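Local coordinates for protein predicted metal-dependent hydrolase of the TIM-barrel fold (Lactobacillus casei, PDB 2QPX) that binds zinc ions at a two-metal centre and probably acts as a hydrolase of the amidohydrolase type, though its exact function is not established, at residues A[226-231]-A[262-267]; A[283-288]-A[314-319]. All coordinates share one frame; numbering follows the deposited sequence.

Contact 1 (226-231 with 262-267) closes before contact 2 (283-288 with 314-319) opens, so the two follow in series along the chain, their centres about 8 Å apart. Together they cover four successive parallel strands of the TIM barrel, 225-229, 260-264, 282-285 and 313-314, with 260-264 and 282-285 as the neighbours that join the pairs; Leu-262 N lies 2.8 Å from Tyr-283 O, a probable hydrogen bond. At the C-terminal ends of the strands, Ser-287 OG of contact 2 probably hydrogen-bonds His-264 ND1 of contact 1 (2.7 Å). Contact 1 supplies two histidine ligands of one zinc ion and contact 2 an aspartate ligand of the other, which places both pairings at the two-metal centre.

Contact 1: residues A[226-231]-A[262-267]; sequences QFHVGY and LLHCYP
Leu-263 is held between Phe-227 and Val-229 in parallel register, its N bonded to Phe-227 O (2.9 Å) and its O taking Val-229 N (2.9 Å), while the axes of strands 226-229 and 262-264 pass 4.7 Å apart at 42°. Leu-263 O also accepts from Cys-265 N of its own segment, so two donors grip it. Beyond the strands the pairing continues irregularly: Cys-265 N makes a weak bond to Val-229 O, and Tyr-231 N a nearly straight one to Tyr-266 O (2.8 Å). Gly-230 lies between, where a CB would collide with Tyr-266 O. With helix 247-253 the strands form a beta-alpha-beta unit of the TIM barrel, and each brings a metal ligand at its C-terminal end. His-228 ND1 and His-264 NE2 stand 2.9 Å apart without a hydrogen bond because both bind the same zinc ion; their rings meet obliquely, planes at 61°. CG of His-228 is anti to the backbone N (chi1 -180°), a setting that turns ND1 toward the shared zinc ion, while its NE2 gives a bond to Gly-230 O (3.0 Å) from above the carbonyl plane and, with the zinc bond, would limit ring rotation. Leu-263 CB covers one face of His-264, whose ND1 bonds Ser-287 OG. Val-229 CG2 packs on Leu-262 CB (3.8 Å), and Gln-226 CB on Leu-263 CD1 (3.9 Å); the Gln-226 amide reaches His-18 ND1 and Tyr-368 OH.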
ATOM      1  N   GLN A 226      19.165  13.818  -6.313  1.00 13.45           N
ATOM      2  CA  GLN A 226      18.000  13.575  -5.473  1.00 12.20           C
ATOM      3  C   GLN A 226      16.729  13.844  -6.269  1.00 11.73           C
ATOM      4  O   GLN A 226      16.669  14.791  -7.071  1.00 13.27           O
ATOM      5  CB  GLN A 226      18.003  14.542  -4.298  1.00 13.32           C
ATOM      6  CG  GLN A 226      19.275  14.577  -3.478  1.00 13.01           C
ATOM      7  CD  GLN A 226      19.223  15.627  -2.350  1.00 13.43           C
ATOM      8  OE1 GLN A 226      18.423  16.567  -2.422  1.00 14.73           O
ATOM      9  NE2 GLN A 226      20.104  15.489  -1.332  1.00 14.29           N
ATOM     10  N   PHE A 227      15.689  13.033  -6.024  1.00 12.58           N
ATOM     11  CA  PHE A 227      14.331  13.273  -6.532  1.00 11.79           C
ATOM     12  C   PHE A 227      13.351  13.314  -5.375  1.00 13.04           C
ATOM     13  O   PHE A 227      13.276  12.373  -4.577  1.00 13.29           O
ATOM     14  CB  PHE A 227      13.870  12.141  -7.447  1.00 12.89           C
ATOM     15  CG  PHE A 227      14.513  12.146  -8.793  1.00 13.50           C
ATOM     16  CD1 PHE A 227      15.749  11.565  -8.995  1.00 14.31           C
ATOM     17  CD2 PHE A 227      13.853  12.703  -9.883  1.00 13.75           C
ATOM     18  CE1 PHE A 227      16.312  11.529 -10.249  1.00 15.05           C
ATOM     19  CE2 PHE A 227      14.422  12.659 -11.132  1.00 14.23           C
ATOM     20  CZ  PHE A 227      15.652  12.068 -11.326  1.00 16.15           C
ATOM     21  N   HIS A 228      12.495  14.332  -5.340  1.00 13.35           N
ATOM     22  CA  HIS A 228      11.288  14.214  -4.492  1.00 13.92           C
ATOM     23  C   HIS A 228      10.455  13.049  -4.973  1.00 14.38           C
ATOM     24  O   HIS A 228      10.172  12.984  -6.161  1.00 16.43           O
ATOM     25  CB  HIS A 228      10.458  15.507  -4.580  1.00 15.78           C
ATOM     26  CG  HIS A 228       9.223  15.471  -3.745  1.00 17.55           C
ATOM     27  ND1 HIS A 228       9.172  16.020  -2.484  1.00 25.41           N
ATOM     28  CD2 HIS A 228       8.001  14.922  -3.977  1.00 18.10           C
ATOM     29  CE1 HIS A 228       7.965  15.800  -1.970  1.00 24.01           C
ATOM     30  NE2 HIS A 228       7.245  15.132  -2.856  1.00 21.50           N
ATOM     31  N   VAL A 229       9.984  12.203  -4.048  1.00 13.40           N
ATOM     32  CA  VAL A 229       9.097  11.090  -4.374  1.00 14.08           C
ATOM     33  C   VAL A 229       7.931  11.126  -3.377  1.00 15.08           C
ATOM     34  O   VAL A 229       8.128  11.252  -2.173  1.00 16.43           O
ATOM     35  CB  VAL A 229       9.834   9.722  -4.290  1.00 15.54           C
ATOM     36  CG1 VAL A 229       8.842   8.530  -4.508  1.00 15.89           C
ATOM     37  CG2 VAL A 229      11.028   9.675  -5.301  1.00 16.35           C
ATOM     38  N   GLY A 230       6.701  10.967  -3.872  1.00 16.04           N
ATOM     39  CA  GLY A 230       5.541  10.810  -2.987  1.00 18.63           C
ATOM     40  C   GLY A 230       5.052  12.119  -2.370  1.00 20.99           C
ATOM     41  O   GLY A 230       5.038  13.155  -3.043  1.00 22.65           O
ATOM     42  N   TYR A 231       4.659  12.048  -1.083  1.00 21.40           N
ATOM     43  CA  TYR A 231       4.119  13.143  -0.232  1.00 21.82           C
ATOM     44  C   TYR A 231       4.432  14.553  -0.721  1.00 22.85           C
ATOM     45  O   TYR A 231       5.515  15.036  -0.552  1.00 23.85           O
ATOM     46  CB  TYR A 231       4.564  12.897   1.225  1.00 22.61           C
ATOM     47  CG  TYR A 231       3.935  13.728   2.355  1.00 20.25           C
ATOM     48  CD1 TYR A 231       2.867  14.593   2.148  1.00 22.26           C
ATOM     49  CD2 TYR A 231       4.479  13.662   3.611  1.00 22.44           C
ATOM     50  CE1 TYR A 231       2.329  15.335   3.187  1.00 21.63           C
ATOM     51  CE2 TYR A 231       3.972  14.416   4.660  1.00 20.67           C
ATOM     52  CZ  TYR A 231       2.903  15.253   4.447  1.00 20.72           C
ATOM     53  OH  TYR A 231       2.349  16.009   5.482  1.00 23.02           O
ATOM     54  N   LEU A 262      16.134   8.781  -3.678  1.00 14.63           N
ATOM     55  CA  LEU A 262      14.680   8.949  -3.635  1.00 14.15           C
ATOM     56  C   LEU A 262      14.272   9.514  -2.278  1.00 14.98           C
ATOM     57  O   LEU A 262      14.388   8.814  -1.258  1.00 16.53           O
ATOM     58  CB  LEU A 262      13.960   7.625  -3.901  1.00 14.68           C
ATOM     59  CG  LEU A 262      14.324   6.876  -5.182  1.00 14.82           C
ATOM     60  CD1 LEU A 262      13.471   5.581  -5.308  1.00 16.74           C
ATOM     61  CD2 LEU A 262      14.262   7.808  -6.453  1.00 15.42           C
ATOM     62  N   LEU A 263      13.832  10.771  -2.283  1.00 13.66           N
ATOM     63  CA  LEU A 263      13.489  11.490  -1.047  1.00 14.28           C
ATOM     64  C   LEU A 263      12.034  11.252  -0.651  1.00 14.20           C
ATOM     65  O   LEU A 263      11.140  11.270  -1.520  1.00 15.61           O
ATOM     66  CB  LEU A 263      13.684  12.988  -1.255  1.00 14.37           C
ATOM     67  CG  LEU A 263      15.000  13.496  -1.804  1.00 13.62           C
ATOM     68  CD1 LEU A 263      14.865  15.016  -2.091  1.00 15.98           C
ATOM     69  CD2 LEU A 263      16.213  13.153  -0.905  1.00 15.76           C
ATOM     70  N   HIS A 264      11.813  11.003   0.650  1.00 14.69           N
ATOM     71  CA  HIS A 264      10.465  10.954   1.293  1.00 16.29           C
ATOM     72  C   HIS A 264       9.725   9.658   1.076  1.00 15.83           C
ATOM     73  O   HIS A 264       9.396   8.936   2.042  1.00 18.49           O
ATOM     74  CB  HIS A 264       9.520  12.104   0.881  1.00 20.30           C
ATOM     75  CG  HIS A 264      10.211  13.359   0.571  1.00 20.36           C
ATOM     76  ND1 HIS A 264      11.152  13.927   1.404  1.00 21.46           N
ATOM     77  CD2 HIS A 264      10.080  14.198  -0.478  1.00 23.02           C
ATOM     78  CE1 HIS A 264      11.606  15.040   0.854  1.00 23.97           C
ATOM     79  NE2 HIS A 264      10.959  15.236  -0.286  1.00 22.32           N
ATOM     80  N   CYS A 265       9.463   9.373  -0.196  1.00 15.96           N
ATOM     81  CA  CYS A 265       8.912   8.135  -0.737  1.00 17.09           C
ATOM     82  C   CYS A 265       7.490   7.843  -0.380  1.00 14.26           C
ATOM     83  O   CYS A 265       6.717   7.433  -1.230  1.00 17.38           O
ATOM     84  CB  CYS A 265       9.805   6.960  -0.396  1.00 16.26           C
ATOM     85  SG  CYS A 265      11.469   7.136  -1.071  1.00 17.67           S
ATOM     86  N   TYR A 266       7.156   7.994   0.883  1.00 15.93           N
ATOM     87  CA  TYR A 266       5.783   7.707   1.379  1.00 15.66           C
ATOM     88  C   TYR A 266       4.700   8.283   0.468  1.00 16.93           C
ATOM     89  O   TYR A 266       4.773   9.480   0.118  1.00 18.02           O
ATOM     90  CB  TYR A 266       5.655   8.312   2.760  1.00 16.13           C
ATOM     91  CG  TYR A 266       4.310   8.103   3.468  1.00 15.65           C
ATOM     92  CD1 TYR A 266       3.259   8.995   3.270  1.00 19.11           C
ATOM     93  CD2 TYR A 266       4.102   7.034   4.305  1.00 14.97           C
ATOM     94  CE1 TYR A 266       2.029   8.801   3.892  1.00 17.10           C
ATOM     95  CE2 TYR A 266       2.895   6.847   4.969  1.00 16.47           C
ATOM     96  CZ  TYR A 266       1.868   7.736   4.757  1.00 16.69           C
ATOM     97  OH  TYR A 266       0.673   7.558   5.414  1.00 17.96           O
ATOM     98  N   PRO A 267       3.648   7.496   0.128  1.00 16.13           N
ATOM     99  CA  PRO A 267       3.307   6.157   0.606  1.00 16.45           C
ATOM    100  C   PRO A 267       3.956   4.999  -0.136  1.00 16.74           C
ATOM    101  O   PRO A 267       3.545   3.877   0.064  1.00 17.83           O
ATOM    102  CB  PRO A 267       1.776   6.133   0.441  1.00 17.93           C
ATOM    103  CG  PRO A 267       1.612   6.855  -0.770  1.00 20.72           C
ATOM    104  CD  PRO A 267       2.572   8.034  -0.698  1.00 17.52           C
TER

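Contact 2: residues A[283-288]-A[314-319]; sequences YFDISL and LFASDA. With ZN (zinc ion), chain B.
At the C-terminal ends of the TIM-barrel strands, where 282-285 and 313-314 run out into loops, Asp-318 and Leu-288 meet beside a zinc ion. Asp-318 OD1 binds the metal at 2.1 Å, and the same ion takes a water, His-18, His-20 and the carboxylated Lys-167. That water also donates to Asp-318 OD2 (2.7 Å), so the carboxylate holds the ion through one oxygen and its water through the other. Leu-288, with CG anti to the backbone N (chi1 -156°), lays CD1 against Asp-318 OD2 at 3.2 Å, giving this oxygen an apolar neighbour. The backbones join more loosely than in a regular sheet: Leu-314 N bonds to Phe-284 O (2.8 Å), Leu-288 N reaches Ser-317 O only weakly, and between them a water accepts from Ile-286 N and Ala-316 N and donates to Leu-314 O. The touching parts run 33° apart end to end, and this water links them as they enter the loops of the amidohydrolase-type barrel. Between these links, Asp-285 forms an Asx turn, its OD1 receiving Ser-287 N (2.9 Å) and, in the Ser-287 conformer described, Ser-287 OG (2.6 Å), both from one face of the carboxylate. OD1 takes His-264 N as well, while OD2 bonds His-17 NE2 and rests on Ala-316 CB (3.6 Å). An alanine in place of Asp-285 removes both oxygens and would probably leave Ser-287 N, His-264 N and His-17 NE2 without their acceptor and the serine hydroxyl less firmly held, with His-264 ND1 still its partner. Ser-287 CB lies against Ala-316 O, and farther back Tyr-283 CB touches Leu-314 CD1 (4.1 Å). An ST turn, in which Ser-317 OG accepts from Ala-319 N and also bonds Asp-16 OD2, shapes the chain around Asp-318.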
ATOM      1  N   TYR A 283      19.490   4.957  -3.661  1.00 13.16           N
ATOM      2  CA  TYR A 283      19.341   5.226  -2.231  1.00 12.66           C
ATOM      3  C   TYR A 283      17.996   5.870  -1.975  1.00 13.37           C
ATOM      4  O   TYR A 283      17.355   6.348  -2.909  1.00 15.00           O
ATOM      5  CB  TYR A 283      20.466   6.138  -1.760  1.00 14.34           C
ATOM      6  CG  TYR A 283      21.853   5.595  -2.044  1.00 14.40           C
ATOM      7  CD1 TYR A 283      22.443   5.751  -3.289  1.00 16.06           C
ATOM      8  CD2 TYR A 283      22.543   4.880  -1.058  1.00 14.94           C
ATOM      9  CE1 TYR A 283      23.697   5.233  -3.578  1.00 15.67           C
ATOM     10  CE2 TYR A 283      23.779   4.349  -1.314  1.00 18.57           C
ATOM     11  CZ  TYR A 283      24.365   4.542  -2.559  1.00 16.85           C
ATOM     12  OH  TYR A 283      25.610   3.981  -2.804  1.00 22.63           O
ATOM     13  N   PHE A 284      17.578   5.897  -0.720  1.00 13.06           N
ATOM     14  CA  PHE A 284      16.298   6.520  -0.387  1.00 14.42           C
ATOM     15  C   PHE A 284      16.242   6.913   1.071  1.00 15.59           C
ATOM     16  O   PHE A 284      17.042   6.453   1.879  1.00 15.06           O
ATOM     17  CB  PHE A 284      15.121   5.628  -0.795  1.00 15.29           C
ATOM     18  CG  PHE A 284      14.933   4.423   0.049  1.00 15.85           C
ATOM     19  CD1 PHE A 284      15.805   3.349  -0.042  1.00 16.04           C
ATOM     20  CD2 PHE A 284      13.842   4.296   0.878  1.00 18.55           C
ATOM     21  CE1 PHE A 284      15.600   2.220   0.713  1.00 16.57           C
ATOM     22  CE2 PHE A 284      13.653   3.138   1.608  1.00 23.12           C
ATOM     23  CZ  PHE A 284      14.531   2.114   1.516  1.00 20.13           C
ATOM     24  N   ASP A 285      15.262   7.753   1.382  1.00 15.99           N
ATOM     25  CA  ASP A 285      14.957   8.139   2.757  1.00 15.89           C
ATOM     26  C   ASP A 285      13.463   8.163   3.001  1.00 15.01           C
ATOM     27  O   ASP A 285      12.678   8.032   2.057  1.00 15.64           O
ATOM     28  CB  ASP A 285      15.679   9.447   3.130  1.00 15.60           C
ATOM     29  CG  ASP A 285      15.112  10.675   2.480  1.00 15.03           C
ATOM     30  OD1 ASP A 285      13.892  10.882   2.570  1.00 15.20           O
ATOM     31  OD2 ASP A 285      15.895  11.462   1.897  1.00 16.46           O
ATOM     32  N   ILE A 286      13.056   8.355   4.277  0.70 13.74           N
ATOM     33  CA  ILE A 286      11.632   8.551   4.648  0.70 14.69           C
ATOM     34  C   ILE A 286      11.435   9.896   5.353  0.70 12.02           C
ATOM     35  O   ILE A 286      10.628  10.084   6.235  0.70 14.02           O
ATOM     36  CB  ILE A 286      11.061   7.393   5.482  0.70 17.18           C
ATOM     37  CG1 ILE A 286      11.864   7.198   6.791  0.70 15.25           C
ATOM     38  CG2 ILE A 286      11.014   6.101   4.640  0.70 20.50           C
ATOM     39  CD1 ILE A 286      11.112   6.385   7.891  0.70 15.35           C
ATOM     40  N   SER A 287      12.219  10.867   4.897  0.70 14.43           N
ATOM     41  CA  SER A 287      12.108  12.261   5.308  0.70 16.47           C
ATOM     42  C   SER A 287      10.684  12.805   4.991  0.70 15.74           C
ATOM     43  O   SER A 287       9.957  12.250   4.159  0.70 14.53           O
ATOM     44  CB  SER A 287      13.223  13.053   4.662  0.70 15.14           C
ATOM     45  OG  SER A 287      13.004  13.173   3.267  0.70 15.59           O
ATOM     46  N   LEU A 288      10.265  13.850   5.714  1.00 20.47           N
ATOM     47  CA  LEU A 288       8.925  14.452   5.578  1.00 21.35           C
ATOM     48  C   LEU A 288       7.800  13.622   6.204  1.00 21.45           C
ATOM     49  O   LEU A 288       6.986  14.152   6.968  1.00 20.53           O
ATOM     50  CB  LEU A 288       8.630  14.842   4.107  1.00 21.11           C
ATOM     51  CG  LEU A 288       7.578  15.969   3.977  1.00 21.74           C
ATOM     52  CD1 LEU A 288       8.040  17.311   4.654  1.00 22.15           C
ATOM     53  CD2 LEU A 288       7.192  16.194   2.487  1.00 22.70           C
ATOM     54  N   LEU A 314      18.770   6.133   4.076  1.00 14.71           N
ATOM     55  CA  LEU A 314      19.490   7.288   4.655  1.00 15.08           C
ATOM     56  C   LEU A 314      18.581   8.033   5.629  1.00 14.59           C
ATOM     57  O   LEU A 314      17.370   8.055   5.471  1.00 16.08           O
ATOM     58  CB  LEU A 314      19.877   8.303   3.559  1.00 15.20           C
ATOM     59  CG  LEU A 314      20.608   7.765   2.324  1.00 15.55           C
ATOM     60  CD1 LEU A 314      20.863   8.889   1.288  1.00 16.66           C
ATOM     61  CD2 LEU A 314      21.913   7.060   2.713  1.00 15.67           C
ATOM     62  N   PHE A 315      19.184   8.675   6.626  1.00 16.20           N
ATOM     63  CA  PHE A 315      18.489   9.707   7.393  1.00 14.91           C
ATOM     64  C   PHE A 315      18.436  11.037   6.612  1.00 14.90           C
ATOM     65  O   PHE A 315      19.446  11.524   6.108  1.00 15.25           O
ATOM     66  CB  PHE A 315      19.177  10.025   8.722  1.00 15.00           C
ATOM     67  CG  PHE A 315      18.597  11.216   9.411  1.00 14.88           C
ATOM     68  CD1 PHE A 315      17.343  11.144   9.997  1.00 16.12           C
ATOM     69  CD2 PHE A 315      19.257  12.433   9.399  1.00 15.58           C
ATOM     70  CE1 PHE A 315      16.779  12.250  10.571  1.00 17.07           C
ATOM     71  CE2 PHE A 315      18.675  13.571   9.965  1.00 15.35           C
ATOM     72  CZ  PHE A 315      17.474  13.458  10.563  1.00 16.90           C
ATOM     73  N   ALA A 316      17.237  11.628   6.576  1.00 13.98           N
ATOM     74  CA  ALA A 316      17.057  13.035   6.281  1.00 13.52           C
ATOM     75  C   ALA A 316      15.840  13.518   7.033  1.00 14.31           C
ATOM     76  O   ALA A 316      14.970  12.735   7.379  1.00 14.52           O
ATOM     77  CB  ALA A 316      16.867  13.334   4.766  1.00 14.23           C
ATOM     78  N   SER A 317      15.796  14.823   7.300  1.00 15.08           N
ATOM     79  CA  SER A 317      14.621  15.464   7.903  1.00 15.38           C
ATOM     80  C   SER A 317      13.637  16.065   6.905  1.00 14.96           C
ATOM     81  O   SER A 317      12.431  16.115   7.155  1.00 16.41           O
ATOM     82  CB  SER A 317      15.072  16.583   8.869  1.00 15.75           C
ATOM     83  OG  SER A 317      15.677  17.654   8.158  1.00 14.55           O
ATOM     84  N   ASP A 318      14.138  16.538   5.769  1.00 14.81           N
ATOM     85  CA  ASP A 318      13.356  17.412   4.895  1.00 12.76           C
ATOM     86  C   ASP A 318      12.842  18.660   5.631  1.00 14.65           C
ATOM     87  O   ASP A 318      11.859  19.286   5.196  1.00 17.35           O
ATOM     88  CB  ASP A 318      12.174  16.687   4.169  1.00 15.43           C
ATOM     89  CG  ASP A 318      11.712  17.456   2.951  1.00 15.78           C
ATOM     90  OD1 ASP A 318      12.544  18.102   2.309  1.00 15.79           O
ATOM     91  OD2 ASP A 318      10.526  17.419   2.578  1.00 22.05           O
ATOM     92  N   ALA A 319      13.518  19.038   6.714  1.00 13.16           N
ATOM     93  CA  ALA A 319      13.027  20.097   7.557  1.00 13.94           C
ATOM     94  C   ALA A 319      13.369  21.481   6.989  1.00 14.20           C
ATOM     95  O   ALA A 319      14.419  21.670   6.360  1.00 14.39           O
ATOM     96  CB  ALA A 319      13.613  19.956   8.983  1.00 14.00           C
TER
HETATM   97 ZN    ZN B 376      12.776  18.873   0.376  0.70 14.91          ZN
HETATM   98  O   HOH W   1      15.032   9.178   6.452  1.00 19.26           O
HETATM   99  O   HOH W   2      10.743  18.534   0.177  1.00 29.42           O